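Local coordinates for fibronectin type III domain-containing protein (Simiduia agarivorans, PDB 6P2K) that probably hydrolyses xyloglucan-like beta-glucans as a family 74 glycoside hydrolase, its beta-propeller part, described here, also binding zinc, at residues P209-I214 against A225-A230; D233-T238 against A285-F290; R673-L678 against L714-F719. All blocks are in the same frame, centred on the assembly; numbering follows the deposited sequence.

Interaction 1 of 3, residues P209-I214 against A225-A230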
# COMPACT_ATOMS: atom_id res chain seq x y z
N PRO B 209 19.86 52.64 -34.51
CA PRO B 209 19.10 53.31 -35.57
C PRO B 209 17.76 52.67 -35.87
O PRO B 209 16.86 53.35 -36.37
CB PRO B 209 20.03 53.22 -36.79
CG PRO B 209 21.31 52.57 -36.29
CD PRO B 209 20.95 51.82 -35.06
N TRP B 210 17.59 51.38 -35.57
CA TRP B 210 16.43 50.64 -36.04
C TRP B 210 15.25 50.82 -35.09
O TRP B 210 15.37 50.58 -33.88
CB TRP B 210 16.76 49.15 -36.16
CG TRP B 210 17.75 48.86 -37.24
CD1 TRP B 210 18.46 49.77 -37.98
CD2 TRP B 210 18.16 47.57 -37.70
NE1 TRP B 210 19.27 49.13 -38.87
CE2 TRP B 210 19.11 47.77 -38.73
CE3 TRP B 210 17.82 46.26 -37.35
CZ2 TRP B 210 19.72 46.72 -39.40
CZ3 TRP B 210 18.42 45.21 -38.03
CH2 TRP B 210 19.36 45.45 -39.04
N ASN B 211 14.12 51.25 -35.64
CA ASN B 211 12.88 51.32 -34.88
C ASN B 211 12.13 50.00 -34.97
O ASN B 211 12.02 49.41 -36.05
CB ASN B 211 11.99 52.46 -35.38
CG ASN B 211 10.60 52.41 -34.77
OD1 ASN B 211 9.64 51.99 -35.42
ND2 ASN B 211 10.50 52.82 -33.52
N LYS B 212 11.62 49.54 -33.83
CA LYS B 212 10.89 48.28 -33.75
C LYS B 212 9.41 48.52 -33.50
O LYS B 212 8.78 47.83 -32.69
CB LYS B 212 11.49 47.38 -32.67
CG LYS B 212 12.94 47.01 -32.91
CD LYS B 212 13.10 46.28 -34.24
CE LYS B 212 14.55 45.86 -34.47
NZ LYS B 212 14.68 44.97 -35.66
N GLY B 213 8.84 49.49 -34.18
CA GLY B 213 7.43 49.79 -34.04
C GLY B 213 7.20 51.16 -33.45
O GLY B 213 8.00 51.67 -32.65
N ILE B 214 6.10 51.79 -33.85
CA ILE B 214 5.73 53.11 -33.36
C ILE B 214 4.27 53.09 -32.93
O ILE B 214 3.48 52.23 -33.34
CB ILE B 214 5.94 54.22 -34.40
CG1 ILE B 214 5.11 53.91 -35.65
CG2 ILE B 214 7.41 54.37 -34.74
CD1 ILE B 214 5.43 54.80 -36.80
N ALA B 225 7.94 55.02 -29.36
CA ALA B 225 8.72 54.14 -30.21
C ALA B 225 9.72 53.35 -29.37
O ALA B 225 10.09 53.75 -28.27
CB ALA B 225 9.45 54.93 -31.30
N THR B 226 10.13 52.21 -29.92
CA THR B 226 11.26 51.45 -29.40
C THR B 226 12.35 51.41 -30.46
O THR B 226 12.06 51.26 -31.65
CB THR B 226 10.86 50.02 -29.01
OG1 THR B 226 10.83 49.19 -30.18
CG2 THR B 226 9.49 50.00 -28.34
N TYR B 227 13.60 51.54 -30.03
CA TYR B 227 14.73 51.60 -30.93
C TYR B 227 15.75 50.55 -30.53
O TYR B 227 15.98 50.31 -29.34
CB TYR B 227 15.38 52.99 -30.92
CG TYR B 227 14.71 53.98 -31.85
CD1 TYR B 227 13.63 54.73 -31.43
CD2 TYR B 227 15.18 54.17 -33.15
CE1 TYR B 227 13.02 55.64 -32.28
CE2 TYR B 227 14.58 55.07 -34.00
CZ TYR B 227 13.50 55.81 -33.56
OH TYR B 227 12.91 56.72 -34.40
N ALA B 228 16.36 49.92 -31.53
CA ALA B 228 17.25 48.79 -31.31
C ALA B 228 18.56 48.99 -32.05
O ALA B 228 18.61 49.71 -33.06
CB ALA B 228 16.60 47.48 -31.78
N GLU B 229 19.61 48.35 -31.55
CA GLU B 229 20.87 48.30 -32.27
C GLU B 229 20.64 47.68 -33.65
O GLU B 229 19.71 46.90 -33.86
CB GLU B 229 21.91 47.50 -31.49
CG GLU B 229 22.13 47.98 -30.06
CD GLU B 229 23.44 47.47 -29.46
OE1 GLU B 229 24.30 47.00 -30.24
OE2 GLU B 229 23.60 47.54 -28.22
N ALA B 230 21.51 48.04 -34.60
CA ALA B 230 21.39 47.56 -35.97
C ALA B 230 22.11 46.22 -36.13
O ALA B 230 23.05 46.07 -36.92
CB ALA B 230 21.92 48.60 -36.94
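Trp210, at the start of its strand, lays its indole over Ala230, two residues past the end of the partner strand. Trp210 CB is 3.7 Å from Ala228 O, and with CG anti to the carbonyl carbon (chi1 -67°) the ring is brought across Ala230. CD2 sits by Ala230 CA; Ala230 CB lies over NE1 and CE2, a CH-pi contact 3.6 Å from the five-membered-ring centroid; CH2, at the far rim, reaches Ala230 C. Were the indole cut back to the methyl of an alanine here, Ala230 would probably lose its cover and the chain beyond the strand be freer to move. Strands 210-216 and 222-228 form an antiparallel hairpin, the first two strands of a four-stranded propeller blade. Trp210 and Ala228 are a hydrogen-bonded pair, with Ala228 N 2.6 Å from Trp210 O. Between Asn211 and Ile214 the register slips by one, a beta bulge in which Gly213 (phi 115°) avoids the clash a CB would make with the preceding carbonyl. Asn211 OD1 accepts from Gly213 N at 2.9 Å in an Asx turn, while Asn211 CB lies over the Tyr227 ring. Lys212 runs its aliphatic chain past Ala228 CB, CE at 3.8 Å, toward Tyr167 and Asn184, which bind its NZ.

Interaction 2 of 3, residues D233-T238 against A285-F290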
# COMPACT_ATOMS: atom_id res chain seq x y z
N ASP B 233 20.96 39.35 -36.13
CA ASP B 233 20.52 38.19 -35.36
C ASP B 233 19.88 38.65 -34.05
O ASP B 233 20.53 39.30 -33.22
CB ASP B 233 21.70 37.26 -35.09
CG ASP B 233 21.25 35.86 -34.72
OD1 ASP B 233 20.12 35.70 -34.20
OD2 ASP B 233 22.03 34.91 -34.94
N LEU B 234 18.60 38.30 -33.87
CA LEU B 234 17.87 38.70 -32.68
C LEU B 234 18.38 38.02 -31.41
O LEU B 234 18.12 38.51 -30.31
CB LEU B 234 16.38 38.39 -32.86
CG LEU B 234 15.39 39.36 -32.23
CD1 LEU B 234 15.35 40.67 -33.00
CD2 LEU B 234 14.01 38.72 -32.18
N ARG B 235 19.09 36.90 -31.55
CA ARG B 235 19.58 36.18 -30.38
C ARG B 235 20.67 36.95 -29.64
O ARG B 235 20.91 36.68 -28.46
CB ARG B 235 20.10 34.80 -30.80
CG ARG B 235 19.08 34.02 -31.62
CD ARG B 235 19.45 32.56 -31.75
NE ARG B 235 20.37 32.32 -32.86
CZ ARG B 235 20.01 32.23 -34.14
NH1 ARG B 235 18.73 32.37 -34.48
NH2 ARG B 235 20.92 32.01 -35.07
N TYR B 236 21.32 37.91 -30.30
CA TYR B 236 22.36 38.72 -29.68
C TYR B 236 22.02 40.20 -29.72
O TYR B 236 22.90 41.05 -29.55
CB TYR B 236 23.71 38.44 -30.34
CG TYR B 236 23.97 36.96 -30.47
CD1 TYR B 236 24.29 36.19 -29.36
CD2 TYR B 236 23.86 36.32 -31.70
CE1 TYR B 236 24.51 34.83 -29.47
CE2 TYR B 236 24.08 34.97 -31.82
CZ TYR B 236 24.41 34.23 -30.70
OH TYR B 236 24.63 32.87 -30.82
N ASN B 237 20.75 40.53 -29.95
CA ASN B 237 20.23 41.89 -29.89
C ASN B 237 19.07 41.85 -28.90
O ASN B 237 17.94 41.51 -29.28
CB ASN B 237 19.80 42.39 -31.27
CG ASN B 237 19.59 43.89 -31.32
OD1 ASN B 237 19.76 44.58 -30.32
ND2 ASN B 237 19.22 44.39 -32.49
N THR B 238 19.34 42.18 -27.64
CA THR B 238 18.41 41.93 -26.56
C THR B 238 17.91 43.18 -25.84
O THR B 238 16.99 43.07 -25.02
CB THR B 238 19.06 41.01 -25.51
OG1 THR B 238 20.04 41.74 -24.77
CG2 THR B 238 19.74 39.83 -26.19
N ALA B 285 6.82 42.19 -26.15
CA ALA B 285 8.15 42.01 -26.70
C ALA B 285 8.20 40.75 -27.55
O ALA B 285 7.33 39.88 -27.45
CB ALA B 285 9.21 41.94 -25.60
N VAL B 286 9.24 40.65 -28.36
CA VAL B 286 9.55 39.42 -29.08
C VAL B 286 10.51 38.60 -28.23
O VAL B 286 11.45 39.14 -27.64
CB VAL B 286 10.13 39.73 -30.48
CG1 VAL B 286 11.30 40.69 -30.40
CG2 VAL B 286 10.53 38.43 -31.19
N LYS B 287 10.22 37.30 -28.13
CA LYS B 287 11.02 36.30 -27.41
C LYS B 287 10.91 36.41 -25.89
O LYS B 287 10.59 35.41 -25.23
CB LYS B 287 12.49 36.38 -27.83
CG LYS B 287 12.79 35.78 -29.19
CD LYS B 287 14.15 35.09 -29.22
CE LYS B 287 14.69 34.98 -30.63
NZ LYS B 287 14.84 33.57 -31.09
N ASP B 288 11.15 37.59 -25.33
CA ASP B 288 11.27 37.72 -23.88
C ASP B 288 9.96 37.41 -23.16
O ASP B 288 8.88 37.80 -23.62
CB ASP B 288 11.74 39.13 -23.51
CG ASP B 288 13.17 39.39 -23.94
OD1 ASP B 288 14.05 38.55 -23.64
OD2 ASP B 288 13.42 40.44 -24.57
N ARG B 289 10.06 36.71 -22.03
CA ARG B 289 8.92 36.31 -21.21
C ARG B 289 8.87 37.18 -19.96
O ARG B 289 9.65 36.98 -19.02
CB ARG B 289 9.01 34.84 -20.83
CG ARG B 289 8.93 33.88 -22.01
CD ARG B 289 8.74 32.44 -21.54
NE ARG B 289 8.47 31.55 -22.66
CZ ARG B 289 7.27 31.38 -23.21
NH1 ARG B 289 6.21 32.02 -22.74
NH2 ARG B 289 7.13 30.55 -24.24
N PHE B 290 7.93 38.13 -19.93
CA PHE B 290 7.72 38.94 -18.73
C PHE B 290 6.25 39.32 -18.54
O PHE B 290 5.95 40.12 -17.65
CB PHE B 290 8.56 40.22 -18.77
CG PHE B 290 8.38 41.04 -20.02
CD1 PHE B 290 7.28 41.88 -20.17
CD2 PHE B 290 9.29 40.96 -21.05
CE1 PHE B 290 7.11 42.62 -21.31
CE2 PHE B 290 9.13 41.71 -22.20
CZ PHE B 290 8.03 42.54 -22.33
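Arg235, whose CG faces Lys287 across the contact, gives its backbone N to Asp233 OD1 at 3.1 Å in a nearly straight bond (167°). An aspartate suits this place because its short side chain can bend back to the N-H two residues on, an Asx turn. The other carboxylate oxygen, Asp233 OD2, lies over a face of the Arg235 guanidinium, 3.1 Å from NH2; no N-H points at it, making this salt bridge one of charge alone. Lys287 NZ comes 5.3 Å from Arg235 NH1, like charges that may repel mildly, an effect the nearby Asp233 carboxylate probably offsets. Between the segments themselves the contact is apolar. Leu234 and Val286 reach toward each other tip to tip, and Leu234 CD2 meets both valine methyls, CG2 at 3.6 Å and CG1 at 3.8 Å. Branching at CB suits Val286: with CG2 anti to the backbone N and CG1 between that N and the carbonyl carbon (chi1 52°), both methyls come to the one leucine methyl. Lys287 adds its CE, 4.1 Å from Leu234 CD2. Its backbone, with phi 74°, forms the corner of a classic gamma turn, spanned by a weak bond from Asp288 N to Val286 O. Arg264 ties both segments, giving NH2 to Leu234 O and its backbone N to Asp288 OD2. Val286 stands about 8 Å, side chain to metal, from the zinc ion bound by Gln16 and Asp124. The contact thus joins equivalent turns of successive blades, one between strands 222-228 and 241-246, the other between strands 278-285 and 292-300.

Interaction 3 of 3, residues R673-L678 against L714-F719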
# COMPACT_ATOMS: atom_id res chain seq x y z
N ARG B 673 -5.10 13.95 -59.34
CA ARG B 673 -5.47 15.22 -58.72
C ARG B 673 -4.95 16.35 -59.61
O ARG B 673 -3.80 16.78 -59.47
CB ARG B 673 -4.91 15.33 -57.30
CG ARG B 673 -5.28 16.61 -56.56
CD ARG B 673 -4.97 16.46 -55.08
NE ARG B 673 -5.11 17.71 -54.34
CZ ARG B 673 -6.27 18.19 -53.88
NH1 ARG B 673 -7.40 17.52 -54.10
NH2 ARG B 673 -6.30 19.33 -53.22
N PRO B 674 -5.77 16.83 -60.54
CA PRO B 674 -5.32 17.89 -61.45
C PRO B 674 -4.94 19.16 -60.70
O PRO B 674 -5.50 19.47 -59.65
CB PRO B 674 -6.54 18.12 -62.36
CG PRO B 674 -7.32 16.84 -62.27
CD PRO B 674 -7.13 16.35 -60.87
N THR B 675 -3.98 19.89 -61.26
CA THR B 675 -3.54 21.14 -60.65
C THR B 675 -4.67 22.15 -60.51
O THR B 675 -4.53 23.12 -59.77
CB THR B 675 -2.39 21.75 -61.45
OG1 THR B 675 -2.84 22.07 -62.77
CG2 THR B 675 -1.23 20.76 -61.56
N SER B 676 -5.79 21.92 -61.20
CA SER B 676 -7.00 22.70 -61.00
C SER B 676 -7.43 22.79 -59.54
O SER B 676 -8.17 23.71 -59.18
CB SER B 676 -8.12 22.10 -61.85
OG SER B 676 -8.93 21.24 -61.06
N ASN B 677 -7.02 21.84 -58.70
CA ASN B 677 -7.43 21.82 -57.30
C ASN B 677 -6.60 22.73 -56.40
O ASN B 677 -6.99 22.96 -55.25
CB ASN B 677 -7.36 20.38 -56.76
CG ASN B 677 -8.36 19.47 -57.43
OD1 ASN B 677 -9.53 19.43 -57.05
ND2 ASN B 677 -7.90 18.75 -58.45
N LEU B 678 -5.49 23.27 -56.90
CA LEU B 678 -4.53 24.01 -56.09
C LEU B 678 -4.64 25.49 -56.41
O LEU B 678 -4.40 25.90 -57.55
CB LEU B 678 -3.11 23.50 -56.36
CG LEU B 678 -2.99 21.98 -56.26
CD1 LEU B 678 -1.61 21.56 -56.69
CD2 LEU B 678 -3.29 21.51 -54.84
N LEU B 714 3.87 23.83 -49.25
CA LEU B 714 2.86 23.53 -50.25
C LEU B 714 2.59 22.03 -50.25
O LEU B 714 3.51 21.22 -50.39
CB LEU B 714 3.31 23.99 -51.64
CG LEU B 714 3.54 25.49 -51.76
CD1 LEU B 714 4.24 25.83 -53.07
CD2 LEU B 714 2.22 26.24 -51.65
N GLY B 715 1.32 21.67 -50.08
CA GLY B 715 0.92 20.28 -50.16
C GLY B 715 0.13 20.00 -51.42
O GLY B 715 -0.92 20.62 -51.64
N TYR B 716 0.62 19.09 -52.26
CA TYR B 716 -0.09 18.80 -53.50
C TYR B 716 -1.36 18.01 -53.23
O TYR B 716 -2.43 18.34 -53.74
CB TYR B 716 0.81 18.03 -54.47
CG TYR B 716 0.24 18.02 -55.87
CD1 TYR B 716 -0.74 17.10 -56.23
CD2 TYR B 716 0.64 18.96 -56.81
CE1 TYR B 716 -1.29 17.11 -57.50
CE2 TYR B 716 0.10 18.96 -58.08
CZ TYR B 716 -0.87 18.04 -58.42
OH TYR B 716 -1.41 18.04 -59.68
N GLY B 717 -1.26 16.95 -52.43
CA GLY B 717 -2.42 16.12 -52.15
C GLY B 717 -2.08 14.82 -51.45
O GLY B 717 -0.92 14.41 -51.40
N VAL B 718 -3.11 14.18 -50.90
CA VAL B 718 -2.99 12.89 -50.22
C VAL B 718 -3.59 11.84 -51.14
O VAL B 718 -4.69 12.02 -51.66
CB VAL B 718 -3.68 12.90 -48.85
CG1 VAL B 718 -3.38 11.62 -48.08
CG2 VAL B 718 -3.27 14.13 -48.06
N PHE B 719 -2.87 10.73 -51.33
CA PHE B 719 -3.27 9.71 -52.28
C PHE B 719 -3.33 8.35 -51.61
O PHE B 719 -2.43 7.97 -50.85
CB PHE B 719 -2.32 9.67 -53.48
CG PHE B 719 -2.23 10.98 -54.21
CD1 PHE B 719 -1.30 11.95 -53.82
CD2 PHE B 719 -3.08 11.26 -55.26
CE1 PHE B 719 -1.23 13.16 -54.48
CE2 PHE B 719 -3.01 12.47 -55.93
CZ PHE B 719 -2.08 13.42 -55.54
O HOH W 1 -3.90 20.18 -51.84
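Arg673 and Tyr716 bind each other twice, each side chain donating a hydrogen bond to the other's backbone carbonyl. Tyr716 OH donates to Arg673 O at 2.7 Å, approaching almost in line with the C=O bond. In return Arg673 NE donates to Tyr716 O at 2.8 Å, this acceptor lying in the plane of the guanidinium. The arginine reaches it because CG is anti to the backbone N (chi1 -178°) and the chain stays extended out to NE. The two side chains slide past each other in opposite directions, guanidinium and ring planes 82° apart. A water accepts from Arg673 NH2 at 2.9 Å and also lies within hydrogen-bonding reach of Gly715 O, bridging the two, while NH1 forms a salt bridge with Asp733. Asn677 CB lies over one face of the guanidinium. Asn677 also closes its own turn, since its ND2 and its backbone N both donate to Pro674 O.

Around this polar core the packing is tight. Leu678 CD1 rests over the Tyr716 ring, 3.8 Å from its centroid in a CH-pi contact, and Thr675 CG2 meets the edge of the same ring, 3.3 Å from Tyr716 OH. Arg673 CB touches Phe719 CE2 at 3.7 Å. Glycine suits position 717, as a CB there would run into Arg673 CD. Helix 666-672, which ends just before Arg673, packs on Tyr716 and Phe719 as well. Because both bonds join a side chain to a main-chain carbonyl, the tyrosine and arginine probably help to hold the path of the chain after the helix against strand 714-723.

Overall arrangement
From the N terminus the three contacts follow in series, none nesting in or crossing another. Interaction 1 closes the short hairpin between strands 210-216 and 222-228. Interaction 2 opens directly after it, and its larger loop takes in strands 241-246, 253-254, 265-270 and most of 278-285 before returning at residues 285-290, tying one blade to the next. These two touch through Glu229 O and Asn237 ND2, 2.9 Å apart, probably hydrogen-bonded, and their centres are about 13 Å apart. Interaction 3 comes far later, closing a loop that runs from the end of helix 666-672 to strand 714-723. Its centre is about 39 Å from that of interaction 2, on the opposite side of the chain's centre.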